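Inositol dehydrogenase (Lactobacillus casei, PDB 4MKX) probably oxidises scyllo-inositol with NAD as cofactor, as a member of the Gfo/Idh/MocA family of oxidoreductases. Local coordinates at residues R221-L226 / E231-A236. Sequence-based numbering, arbitrary orientation.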
ATOM      1  N   ARG A 221      18.008  17.266 -18.186  0.69 20.20           N
ATOM      2  CA  ARG A 221      17.957  18.309 -17.162  0.69 21.46           C
ATOM      3  C   ARG A 221      19.043  18.128 -16.111  0.69 24.48           C
ATOM      4  O   ARG A 221      19.806  19.049 -15.824  0.69 25.23           O
ATOM      5  CB  ARG A 221      16.593  18.305 -16.470  0.69 25.12           C
ATOM      6  CG  ARG A 221      16.327  19.553 -15.641  0.69 21.00           C
ATOM      7  CD  ARG A 221      15.604  20.565 -16.507  0.69 27.30           C
ATOM      8  NE  ARG A 221      14.183  20.264 -16.566  0.69 28.78           N
ATOM      9  CZ  ARG A 221      13.315  20.868 -17.370  0.69 23.55           C
ATOM     10  NH1 ARG A 221      13.715  21.812 -18.214  0.69 25.73           N
ATOM     11  NH2 ARG A 221      12.045  20.504 -17.342  0.69 21.17           N
ATOM     12  N   ALA A 222      19.103  16.930 -15.536  1.00 23.49           N
ATOM     13  CA  ALA A 222      20.050  16.643 -14.461  1.00 21.82           C
ATOM     14  C   ALA A 222      21.496  16.551 -14.963  1.00 24.96           C
ATOM     15  O   ALA A 222      22.435  16.926 -14.249  1.00 25.36           O
ATOM     16  CB  ALA A 222      19.649  15.366 -13.729  1.00 21.06           C
ATOM     17  N   TYR A 223      21.667  16.033 -16.178  1.00 21.60           N
ATOM     18  CA  TYR A 223      22.987  15.894 -16.790  1.00 25.70           C
ATOM     19  C   TYR A 223      22.982  16.408 -18.241  1.00 27.85           C
ATOM     20  O   TYR A 223      22.934  15.608 -19.184  1.00 23.94           O
ATOM     21  CB  TYR A 223      23.445  14.425 -16.764  1.00 22.70           C
ATOM     22  CG  TYR A 223      23.540  13.795 -15.379  1.00 24.56           C
ATOM     23  CD1 TYR A 223      22.401  13.339 -14.716  1.00 24.29           C
ATOM     24  CD2 TYR A 223      24.773  13.634 -14.747  1.00 25.72           C
ATOM     25  CE1 TYR A 223      22.480  12.761 -13.453  1.00 25.73           C
ATOM     26  CE2 TYR A 223      24.864  13.052 -13.476  1.00 24.10           C
ATOM     27  CZ  TYR A 223      23.714  12.618 -12.839  1.00 25.97           C
ATOM     28  OH  TYR A 223      23.789  12.042 -11.581  1.00 24.43           O
ATOM     29  N   PRO A 224      23.024  17.744 -18.426  1.00 26.38           N
ATOM     30  CA  PRO A 224      23.028  18.353 -19.767  1.00 29.28           C
ATOM     31  C   PRO A 224      24.207  17.983 -20.670  1.00 30.31           C
ATOM     32  O   PRO A 224      24.151  18.286 -21.864  1.00 34.18           O
ATOM     33  CB  PRO A 224      23.046  19.856 -19.465  1.00 28.27           C
ATOM     34  CG  PRO A 224      22.307  19.968 -18.172  1.00 25.40           C
ATOM     35  CD  PRO A 224      22.767  18.751 -17.383  1.00 26.42           C
ATOM     36  N   VAL A 225      25.240  17.344 -20.127  0.77 27.61           N
ATOM     37  CA  VAL A 225      26.368  16.883 -20.942  0.77 27.98           C
ATOM     38  C   VAL A 225      25.911  15.820 -21.953  0.77 30.74           C
ATOM     39  O   VAL A 225      26.526  15.627 -23.010  0.77 29.78           O
ATOM     40  CB  VAL A 225      27.531  16.359 -20.056  0.77 28.19           C
ATOM     41  CG1 VAL A 225      27.070  15.205 -19.169  0.77 30.53           C
ATOM     42  CG2 VAL A 225      28.725  15.943 -20.906  0.77 26.38           C
ATOM     43  N   LEU A 226      24.810  15.147 -21.633  1.00 31.06           N
ATOM     44  CA  LEU A 226      24.245  14.140 -22.527  1.00 30.70           C
ATOM     45  C   LEU A 226      23.752  14.737 -23.854  1.00 34.56           C
ATOM     46  O   LEU A 226      23.616  14.016 -24.848  1.00 36.21           O
ATOM     47  CB  LEU A 226      23.128  13.363 -21.820  1.00 31.37           C
ATOM     48  CG  LEU A 226      23.615  12.507 -20.645  1.00 32.11           C
ATOM     49  CD1 LEU A 226      22.446  11.962 -19.845  1.00 33.10           C
ATOM     50  CD2 LEU A 226      24.507  11.368 -21.125  1.00 36.95           C
ATOM     51  N   GLU A 231      22.718  11.714 -26.327  0.78 34.59           N
ATOM     52  CA  GLU A 231      22.053  10.775 -25.440  0.78 30.17           C
ATOM     53  C   GLU A 231      20.942  11.470 -24.671  0.78 25.59           C
ATOM     54  O   GLU A 231      20.826  12.688 -24.716  0.78 26.81           O
ATOM     55  CB  GLU A 231      23.043  10.116 -24.478  0.78 31.38           C
ATOM     56  CG  GLU A 231      23.546   8.761 -24.944  0.78 36.97           C
ATOM     57  CD  GLU A 231      22.447   7.701 -25.036  0.78 35.31           C
ATOM     58  OE1 GLU A 231      21.290   7.961 -24.625  0.78 32.93           O
ATOM     59  OE2 GLU A 231      22.743   6.593 -25.522  0.78 39.58           O
ATOM     60  N   LEU A 232      20.112  10.686 -23.994  1.00 24.42           N
ATOM     61  CA  LEU A 232      18.995  11.236 -23.232  1.00 20.35           C
ATOM     62  C   LEU A 232      18.997  10.642 -21.852  1.00 23.53           C
ATOM     63  O   LEU A 232      19.249   9.445 -21.693  1.00 24.23           O
ATOM     64  CB  LEU A 232      17.658  10.894 -23.894  1.00 22.81           C
ATOM     65  CG  LEU A 232      17.185  11.758 -25.055  1.00 22.77           C
ATOM     66  CD1 LEU A 232      15.936  11.162 -25.680  1.00 22.38           C
ATOM     67  CD2 LEU A 232      16.931  13.176 -24.568  1.00 20.24           C
ATOM     68  N   GLU A 233      18.696  11.464 -20.853  1.00 17.97           N
ATOM     69  CA  GLU A 233      18.549  10.958 -19.495  1.00 20.28           C
ATOM     70  C   GLU A 233      17.101  10.576 -19.184  1.00 18.16           C
ATOM     71  O   GLU A 233      16.859   9.642 -18.425  1.00 16.73           O
ATOM     72  CB  GLU A 233      19.062  11.976 -18.480  1.00 22.37           C
ATOM     73  CG  GLU A 233      18.186  13.179 -18.341  1.00 27.11           C
ATOM     74  CD  GLU A 233      18.633  14.096 -17.239  1.00 26.82           C
ATOM     75  OE1 GLU A 233      19.864  14.221 -17.047  1.00 26.76           O
ATOM     76  OE2 GLU A 233      17.753  14.694 -16.585  1.00 26.59           O
ATOM     77  N   THR A 234      16.138  11.304 -19.749  1.00 15.32           N
ATOM     78  CA  THR A 234      14.725  10.942 -19.616  1.00 13.68           C
ATOM     79  C   THR A 234      14.027  11.225 -20.926  1.00 16.30           C
ATOM     80  O   THR A 234      14.274  12.253 -21.558  1.00 15.18           O
ATOM     81  CB  THR A 234      13.999  11.751 -18.517  1.00 14.28           C
ATOM     82  OG1 THR A 234      14.816  11.820 -17.346  1.00 16.17           O
ATOM     83  CG2 THR A 234      12.671  11.089 -18.158  1.00 14.18           C
ATOM     84  N   GLY A 235      13.150  10.318 -21.338  1.00 11.82           N
ATOM     85  CA  GLY A 235      12.375  10.533 -22.537  1.00 12.51           C
ATOM     86  C   GLY A 235      10.985   9.992 -22.345  1.00 10.75           C
ATOM     87  O   GLY A 235      10.744   9.110 -21.513  1.00 12.88           O
ATOM     88  N   ALA A 236      10.054  10.531 -23.106  1.00  9.61           N
ATOM     89  CA  ALA A 236       8.694  10.072 -23.054  1.00  9.97           C
ATOM     90  C   ALA A 236       8.170   9.943 -24.470  1.00 12.98           C
ATOM     91  O   ALA A 236       8.610  10.657 -25.376  1.00 12.24           O
ATOM     92  CB  ALA A 236       7.838  11.050 -22.249  1.00 10.77           C
TER
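With CG set between its backbone N and carbonyl carbon (chi1 71°) and the chain extended beyond it, Glu233 sends its carboxylate straight into the turn at Ala222 and Tyr223. There each oxygen takes a different backbone N-H on its syn side: Glu233 OE2 accepts from Ala222 N at 2.8 Å in a nearly straight bond, and Glu233 OE1 from Tyr223 N at 2.7 Å, more bent at 141°. Both donors lie somewhat out of the carboxylate plane. Glu233 OE1 also sits at the edge of the Tyr223 ring, 3.6 Å from Tyr223 CD1, while the methyl of Ala222 rests against both oxygens. Segment 221-226 lies in the loop between the antiparallel neighbours 211-219 and 234-241 in the large mixed sheet of the C-terminal domain, and 231-236 runs from the end of that loop into strand 234-241; Glu233, just ahead of one strand, thus bonds to the loop that follows the other. Were Glu233 shortened to an alanine, the amides of Ala222 and Tyr223 would probably lose their carboxylate acceptor and the turn would be freer to shift. Farther along, Leu226 has CG anti to its carbonyl carbon (chi1 -66°), and its branches part: CD1 packs at 3.6 Å on Glu233 CB, CD2 at 3.9 Å on Glu231 CB. Glu231 N closes the loop by bonding to Leu226 O at 2.9 Å. The carboxylate of Glu231 folds back instead, its OE1 accepting Leu232 N with the anti lone pair. Arg221 turns its guanidinium away to salt bridges with Asp243 and Asp161 of the second subunit.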